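Local coordinates for DUF3194 domain-containing protein (Thermococcus onnurineus, PDB 3UEB) that is of unknown function but belongs to the UPF0440 family and folds as two helices packed on an antiparallel sheet, in a two-chain assembly, at residues Glu96-Leu99 with Arg100-Ala103; Val88-Ala91 with Tyr92-Val95; Gly27-Ala30 with Gln31-Ile35. All coordinates share one frame; numbering follows the deposited sequence.

Interaction 1 of 3, residues Glu96-Leu99 with Arg100-Ala103; sequences ERKL and REIA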
loop_
_atom_site.group_PDB
_atom_site.type_symbol
_atom_site.label_atom_id
_atom_site.label_comp_id
_atom_site.label_asym_id
_atom_site.label_seq_id
_atom_site.Cartn_x
_atom_site.Cartn_y
_atom_site.Cartn_z
ATOM N N GLU A 96 15.792 7.387 -1.728
ATOM C CA GLU A 96 17.048 8.032 -1.357
ATOM C C GLU A 96 17.033 9.522 -1.675
ATOM O O GLU A 96 17.574 10.321 -0.914
ATOM C CB GLU A 96 18.237 7.354 -2.051
ATOM C CG GLU A 96 19.612 7.789 -1.533
ATOM C CD GLU A 96 19.757 7.644 -0.020
ATOM O OE1 GLU A 96 19.119 6.739 0.562
ATOM O OE2 GLU A 96 20.522 8.428 0.588
ATOM N N ARG A 97 16.415 9.905 -2.791
ATOM C CA ARG A 97 16.342 11.320 -3.144
ATOM C C ARG A 97 15.490 12.064 -2.131
ATOM O O ARG A 97 15.798 13.194 -1.747
ATOM C CB ARG A 97 15.744 11.505 -4.535
ATOM C CG ARG A 97 16.672 11.091 -5.655
ATOM C CD ARG A 97 16.055 11.401 -6.995
ATOM N NE ARG A 97 16.811 10.796 -8.085
ATOM C CZ ARG A 97 16.365 10.708 -9.333
ATOM N NH1 ARG A 97 15.166 11.192 -9.643
ATOM N NH2 ARG A 97 17.110 10.125 -10.266
ATOM N N LYS A 98 14.417 11.416 -1.701
ATOM C CA LYS A 98 13.504 11.988 -0.725
ATOM C C LYS A 98 14.216 12.153 0.613
ATOM O O LYS A 98 14.051 13.165 1.294
ATOM C CB LYS A 98 12.298 11.070 -0.543
ATOM C CG LYS A 98 10.967 11.781 -0.570
ATOM C CD LYS A 98 10.874 12.883 0.466
ATOM C CE LYS A 98 9.583 13.657 0.270
ATOM N NZ LYS A 98 9.435 14.054 -1.162
ATOM N N LEU A 99 14.996 11.146 0.994
ATOM C CA LEU A 99 15.725 11.194 2.258
ATOM C C LEU A 99 16.683 12.390 2.261
ATOM O O LEU A 99 16.729 13.150 3.224
ATOM C CB LEU A 99 16.503 9.885 2.495
ATOM C CG LEU A 99 15.698 8.574 2.520
ATOM C CD1 LEU A 99 16.593 7.410 2.957
ATOM C CD2 LEU A 99 14.531 8.703 3.480
ATOM N N ARG A 100 17.440 12.555 1.182
ATOM C CA ARG A 100 18.365 13.674 1.093
ATOM C C ARG A 100 17.582 14.980 1.117
ATOM O O ARG A 100 18.006 15.952 1.741
ATOM C CB ARG A 100 19.205 13.589 -0.186
ATOM C CG ARG A 100 20.494 12.782 -0.020
ATOM C CD ARG A 100 21.499 13.116 -1.116
ATOM N NE ARG A 100 21.083 12.619 -2.426
ATOM C CZ ARG A 100 21.150 11.344 -2.795
ATOM N NH1 ARG A 100 21.620 10.432 -1.951
ATOM N NH2 ARG A 100 20.751 10.983 -4.008
ATOM N N GLU A 101 16.434 14.997 0.446
ATOM C CA GLU A 101 15.600 16.190 0.411
ATOM C C GLU A 101 15.172 16.547 1.827
ATOM O O GLU A 101 15.283 17.695 2.255
ATOM C CB GLU A 101 14.355 15.954 -0.441
ATOM C CG GLU A 101 13.459 17.173 -0.563
ATOM C CD GLU A 101 12.087 16.834 -1.105
ATOM O OE1 GLU A 101 12.012 16.230 -2.196
ATOM O OE2 GLU A 101 11.082 17.168 -0.440
ATOM N N ILE A 102 14.684 15.549 2.552
ATOM C CA ILE A 102 14.235 15.760 3.914
ATOM C C ILE A 102 15.391 16.241 4.788
ATOM O O ILE A 102 15.272 17.246 5.499
ATOM C CB ILE A 102 13.645 14.465 4.495
ATOM C CG1 ILE A 102 12.354 14.112 3.739
ATOM C CG2 ILE A 102 13.391 14.626 5.985
ATOM C CD1 ILE A 102 11.706 12.818 4.186
ATOM N N ALA A 103 16.509 15.527 4.727
ATOM C CA ALA A 103 17.680 15.887 5.514
ATOM C C ALA A 103 18.080 17.347 5.282
ATOM O O ALA A 103 18.462 18.045 6.220
ATOM C CB ALA A 103 18.847 14.954 5.174
#
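Glu96 and Arg100 form a salt bridge one turn apart near the C-terminal end of the amphipathic helix 80-104, and Lys98 and Glu101 form another, i to i+3, on a different flank. Arg100 shows how its pair is built. Its CB rests 3.7 Å from Glu96 O, and CG stays near the same oxygen because the first torsion (chi1 -89°) sets it beside the backbone N. A bend at chi3 then folds the chain back over the previous turn, bringing the centre of the guanidinium above Glu96 O, so that the carbonyl faces the flat of the group. CZ lies 4.1 Å from Glu96 CG, with NH2 scarcely farther off. At the tip, NH1 lies 3.3 Å from Glu96 CG and reaches Glu96 OE2 at 3.4 Å. The two side chains run nearly perpendicular, and their planar ends are turned 49° from each other, so this is charge attraction without a coplanar, two-pronged grip. Long, flexible charged residues suit such a surface turn, while Leu99 packs on Ile26 of helix 20-41. Lys98 serves both environments: its methylenes pass by Leu29 of that helix, its CD packs 3.8 Å from Ile102 CG1, and its ammonium turns to Glu101. With an alanine in its place, the Glu101 carboxylate would probably lose this positive mate and Ile102 CG1 its methylene neighbour. Arg97 pairs with Glu93, one turn earlier. Beneath the charges runs the regular i to i+4 backbone ladder, and Ile102 CG1 sits tight on it, 3.1 Å from Lys98 O, the acceptor of its own N-H.

Interaction 2 of 3, residues Val88-Ala91 with Tyr92-Val95; sequences VERA and YEIV
Val88 and Tyr92 make an apolar i to i+4 contact on the side of helix 80-104 that lies along strand 6-14, within a partly buried turn. Val88 CG1, anti to the backbone N (chi1 172°), runs beside the phenol in the same direction and touches CE1 of Tyr92 at 3.5 Å. Over one face of the ring lies Val88 O, 3.6 Å above its plane and displaced toward the rim. Its edge is met in plane by Glu89 OE1, 3.8 Å from Tyr92 CE1, with the carboxylate turned 78° to the ring; the partly positive ring hydrogens suit such an acceptor. Tyrosine thus fits the border, its side chain also touching Ile11 and Ile13 of the strand. On the far flank Arg90 bends at chi2 and chi3, laying its CG 3.6 Å from Ile94 CD1. NE of Arg90 makes a long salt bridge, 3.7 Å, to Glu93 OE2, while the other oxygen of Glu93 pairs with Arg97. Ala91, small and buried, lets Thr33 of helix 20-41 come close to the backbone, with Ile94 alongside. Exposed Glu89 and Arg90 and buried Val88, Ala91 and Val95 thus share one amphipathic helix, packed on the sheet and on helix 20-41 of an alpha+beta fold.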
loop_
_atom_site.group_PDB
_atom_site.type_symbol
_atom_site.label_atom_id
_atom_site.label_comp_id
_atom_site.label_asym_id
_atom_site.label_seq_id
_atom_site.Cartn_x
_atom_site.Cartn_y
_atom_site.Cartn_z
ATOM N N VAL A 88 11.789 -2.203 -7.837
ATOM C CA VAL A 88 12.397 -2.040 -6.519
ATOM C C VAL A 88 13.595 -1.086 -6.551
ATOM O O VAL A 88 13.698 -0.185 -5.719
ATOM C CB VAL A 88 12.831 -3.421 -5.946
ATOM C CG1 VAL A 88 13.654 -3.256 -4.650
ATOM C CG2 VAL A 88 11.594 -4.258 -5.673
ATOM N N GLU A 89 14.503 -1.282 -7.504
ATOM C CA GLU A 89 15.663 -0.399 -7.610
ATOM C C GLU A 89 15.190 1.045 -7.812
ATOM O O GLU A 89 15.736 1.972 -7.219
ATOM C CB GLU A 89 16.569 -0.839 -8.768
ATOM C CG GLU A 89 17.339 -2.134 -8.487
ATOM C CD GLU A 89 18.338 -1.998 -7.338
ATOM O OE1 GLU A 89 18.353 -2.884 -6.450
ATOM O OE2 GLU A 89 19.111 -1.013 -7.325
ATOM N N ARG A 90 14.169 1.233 -8.645
ATOM C CA ARG A 90 13.632 2.570 -8.879
ATOM C C ARG A 90 13.143 3.144 -7.554
ATOM O O ARG A 90 13.344 4.322 -7.274
ATOM C CB ARG A 90 12.466 2.527 -9.873
ATOM C CG ARG A 90 11.816 3.886 -10.119
ATOM C CD ARG A 90 12.832 4.883 -10.665
ATOM N NE ARG A 90 13.364 4.460 -11.957
ATOM C CZ ARG A 90 12.699 4.546 -13.107
ATOM N NH1 ARG A 90 11.469 5.048 -13.128
ATOM N NH2 ARG A 90 13.259 4.128 -14.239
ATOM N N ALA A 91 12.500 2.300 -6.747
ATOM C CA ALA A 91 11.988 2.720 -5.448
ATOM C C ALA A 91 13.132 3.231 -4.564
ATOM O O ALA A 91 13.046 4.319 -4.019
ATOM C CB ALA A 91 11.264 1.564 -4.770
ATOM N N TYR A 92 14.200 2.451 -4.431
ATOM C CA TYR A 92 15.358 2.871 -3.629
ATOM C C TYR A 92 15.864 4.246 -4.077
ATOM O O TYR A 92 16.106 5.134 -3.257
ATOM C CB TYR A 92 16.506 1.867 -3.781
ATOM C CG TYR A 92 16.238 0.496 -3.206
ATOM C CD1 TYR A 92 16.781 -0.639 -3.798
ATOM C CD2 TYR A 92 15.463 0.332 -2.064
ATOM C CE1 TYR A 92 16.559 -1.911 -3.271
ATOM C CE2 TYR A 92 15.231 -0.938 -1.524
ATOM C CZ TYR A 92 15.784 -2.052 -2.138
ATOM O OH TYR A 92 15.545 -3.306 -1.629
ATOM N N GLU A 93 16.030 4.402 -5.388
ATOM C CA GLU A 93 16.514 5.649 -5.969
ATOM C C GLU A 93 15.633 6.835 -5.610
ATOM O O GLU A 93 16.121 7.921 -5.286
ATOM C CB GLU A 93 16.578 5.538 -7.493
ATOM C CG GLU A 93 17.272 6.717 -8.149
ATOM C CD GLU A 93 16.942 6.865 -9.626
ATOM O OE1 GLU A 93 17.672 7.612 -10.316
ATOM O OE2 GLU A 93 15.955 6.249 -10.098
ATOM N N ILE A 94 14.327 6.626 -5.681
ATOM C CA ILE A 94 13.383 7.686 -5.381
ATOM C C ILE A 94 13.335 7.926 -3.881
ATOM O O ILE A 94 13.268 9.074 -3.435
ATOM C CB ILE A 94 11.990 7.334 -5.952
ATOM C CG1 ILE A 94 12.062 7.388 -7.483
ATOM C CG2 ILE A 94 10.929 8.283 -5.420
ATOM C CD1 ILE A 94 10.884 6.775 -8.184
ATOM N N VAL A 95 13.402 6.856 -3.095
ATOM C CA VAL A 95 13.381 7.015 -1.651
ATOM C C VAL A 95 14.636 7.769 -1.191
ATOM O O VAL A 95 14.549 8.692 -0.379
ATOM C CB VAL A 95 13.298 5.648 -0.922
ATOM C CG1 VAL A 95 13.569 5.832 0.564
ATOM C CG2 VAL A 95 11.908 5.046 -1.103
#

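Interaction 3 of 3, residues Gly27-Ala30 with Gln31-Ile35; sequences GELA and QETII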
loop_
_atom_site.group_PDB
_atom_site.type_symbol
_atom_site.label_atom_id
_atom_site.label_comp_id
_atom_site.label_asym_id
_atom_site.label_seq_id
_atom_site.Cartn_x
_atom_site.Cartn_y
_atom_site.Cartn_z
ATOM N N GLY A 27 7.158 4.980 3.358
ATOM C CA GLY A 27 6.566 3.688 3.075
ATOM C C GLY A 27 5.623 3.839 1.896
ATOM O O GLY A 27 5.608 3.005 0.988
ATOM N N GLU A 28 4.838 4.914 1.906
ATOM C CA GLU A 28 3.897 5.181 0.827
ATOM C C GLU A 28 4.640 5.493 -0.473
ATOM O O GLU A 28 4.262 5.017 -1.543
ATOM C CB GLU A 28 2.987 6.358 1.196
ATOM C CG GLU A 28 1.993 6.060 2.304
ATOM C CD GLU A 28 1.188 7.286 2.717
ATOM O OE1 GLU A 28 0.286 7.147 3.568
ATOM O OE2 GLU A 28 1.457 8.387 2.197
ATOM N N LEU A 29 5.696 6.294 -0.380
ATOM C CA LEU A 29 6.475 6.651 -1.566
ATOM C C LEU A 29 7.052 5.391 -2.217
ATOM O O LEU A 29 7.001 5.220 -3.442
ATOM C CB LEU A 29 7.608 7.607 -1.183
ATOM C CG LEU A 29 8.520 8.100 -2.314
ATOM C CD1 LEU A 29 7.681 8.766 -3.412
ATOM C CD2 LEU A 29 9.548 9.088 -1.759
ATOM N N ALA A 30 7.583 4.507 -1.383
ATOM C CA ALA A 30 8.184 3.260 -1.841
ATOM C C ALA A 30 7.172 2.368 -2.544
ATOM O O ALA A 30 7.355 2.002 -3.704
ATOM C CB ALA A 30 8.788 2.518 -0.654
ATOM N N GLN A 31 6.102 2.028 -1.827
ATOM C CA GLN A 31 5.051 1.165 -2.349
ATOM C C GLN A 31 4.450 1.666 -3.654
ATOM O O GLN A 31 4.279 0.904 -4.607
ATOM C CB GLN A 31 3.932 1.016 -1.322
ATOM C CG GLN A 31 2.765 0.172 -1.825
ATOM C CD GLN A 31 1.441 0.604 -1.239
ATOM O OE1 GLN A 31 1.170 1.797 -1.120
ATOM N NE2 GLN A 31 0.598 -0.363 -0.891
ATOM N N GLU A 32 4.127 2.952 -3.689
ATOM C CA GLU A 32 3.520 3.553 -4.865
ATOM C C GLU A 32 4.498 3.712 -6.025
ATOM O O GLU A 32 4.098 3.700 -7.186
ATOM C CB GLU A 32 2.867 4.882 -4.465
ATOM C CG GLU A 32 1.858 4.663 -3.331
ATOM C CD GLU A 32 1.209 5.935 -2.821
ATOM O OE1 GLU A 32 1.683 7.035 -3.181
ATOM O OE2 GLU A 32 0.224 5.819 -2.047
ATOM N N THR A 33 5.783 3.859 -5.720
ATOM C CA THR A 33 6.772 3.954 -6.787
ATOM C C THR A 33 6.753 2.591 -7.488
ATOM O O THR A 33 6.819 2.504 -8.708
ATOM C CB THR A 33 8.195 4.219 -6.228
ATOM O OG1 THR A 33 8.247 5.538 -5.658
ATOM C CG2 THR A 33 9.244 4.099 -7.335
ATOM N N ILE A 34 6.649 1.530 -6.698
ATOM C CA ILE A 34 6.625 0.177 -7.237
ATOM C C ILE A 34 5.355 -0.089 -8.049
ATOM O O ILE A 34 5.415 -0.712 -9.110
ATOM C CB ILE A 34 6.757 -0.860 -6.102
ATOM C CG1 ILE A 34 8.141 -0.724 -5.455
ATOM C CG2 ILE A 34 6.551 -2.271 -6.647
ATOM C CD1 ILE A 34 8.370 -1.615 -4.245
ATOM N N ILE A 35 4.212 0.391 -7.559
ATOM C CA ILE A 35 2.940 0.205 -8.261
ATOM C C ILE A 35 2.985 0.964 -9.587
ATOM O O ILE A 35 2.618 0.435 -10.641
ATOM C CB ILE A 35 1.743 0.740 -7.431
ATOM C CG1 ILE A 35 1.628 -0.035 -6.123
ATOM C CG2 ILE A 35 0.443 0.614 -8.226
ATOM C CD1 ILE A 35 0.659 0.597 -5.131
#
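Gln31 stands one turn beyond Gly27, its N-H bonded almost straight to Gly27 O (3.0 Å, 173°) and its CB lying 3.5 Å from that same oxygen. With CG anti to the backbone N (chi1 177°) and a bend at chi2, the side chain carries its amide to the dimer interface: OE1 accepts from NE2 of Gln31 of the second subunit, and its own NE2 donates to Val52 O in strand 49-56. An amide suits partners that are a donor and a backbone carbonyl. Ala30 has only a methyl, fitting for a buried place in helix 20-41, which packs on strands 49-56 and 63-71 and against helix 80-104. Its carbonyl O takes Ile34 N at 3.1 Å. Glu28 packs on Met54 of strand 49-56 and on Ile35 of the second subunit, while its O receives Glu32 N. Glu28 OE2 and Glu32 OE2 stay 5.1 Å apart, and Glu32 of the second subunit brings its like charge close as well, so some repulsion is probable. Thr33 OG1, set beside its own backbone N (chi1 -68°), gives Leu29 O a 2.6 Å hydrogen bond, and Thr33 N reaches Leu29 O at 2.9 Å from the opposite face of the carbonyl plane.

Each contact joins successive turns of one helix, yet their chemistry differs with their depth. Interaction 3 is buried, about 5 Å from the chain centre, and combines small residues, an amide and a hydroxyl with two carboxylates; it alone borders the second subunit. Interaction 1, about 17 Å out, is a surface contact of charge pairs, and interaction 2 is intermediate, mixing a phenol with a long ion pair. Interactions 1 and 2 follow each other on helix 80-104, while interaction 3 belongs to helix 20-41. The two helices meet where Thr33 CG2 touches Ile94 CD1 at 3.3 Å and, farther along, where Leu29 CD2 meets Lys98 CG, also at 3.3 Å.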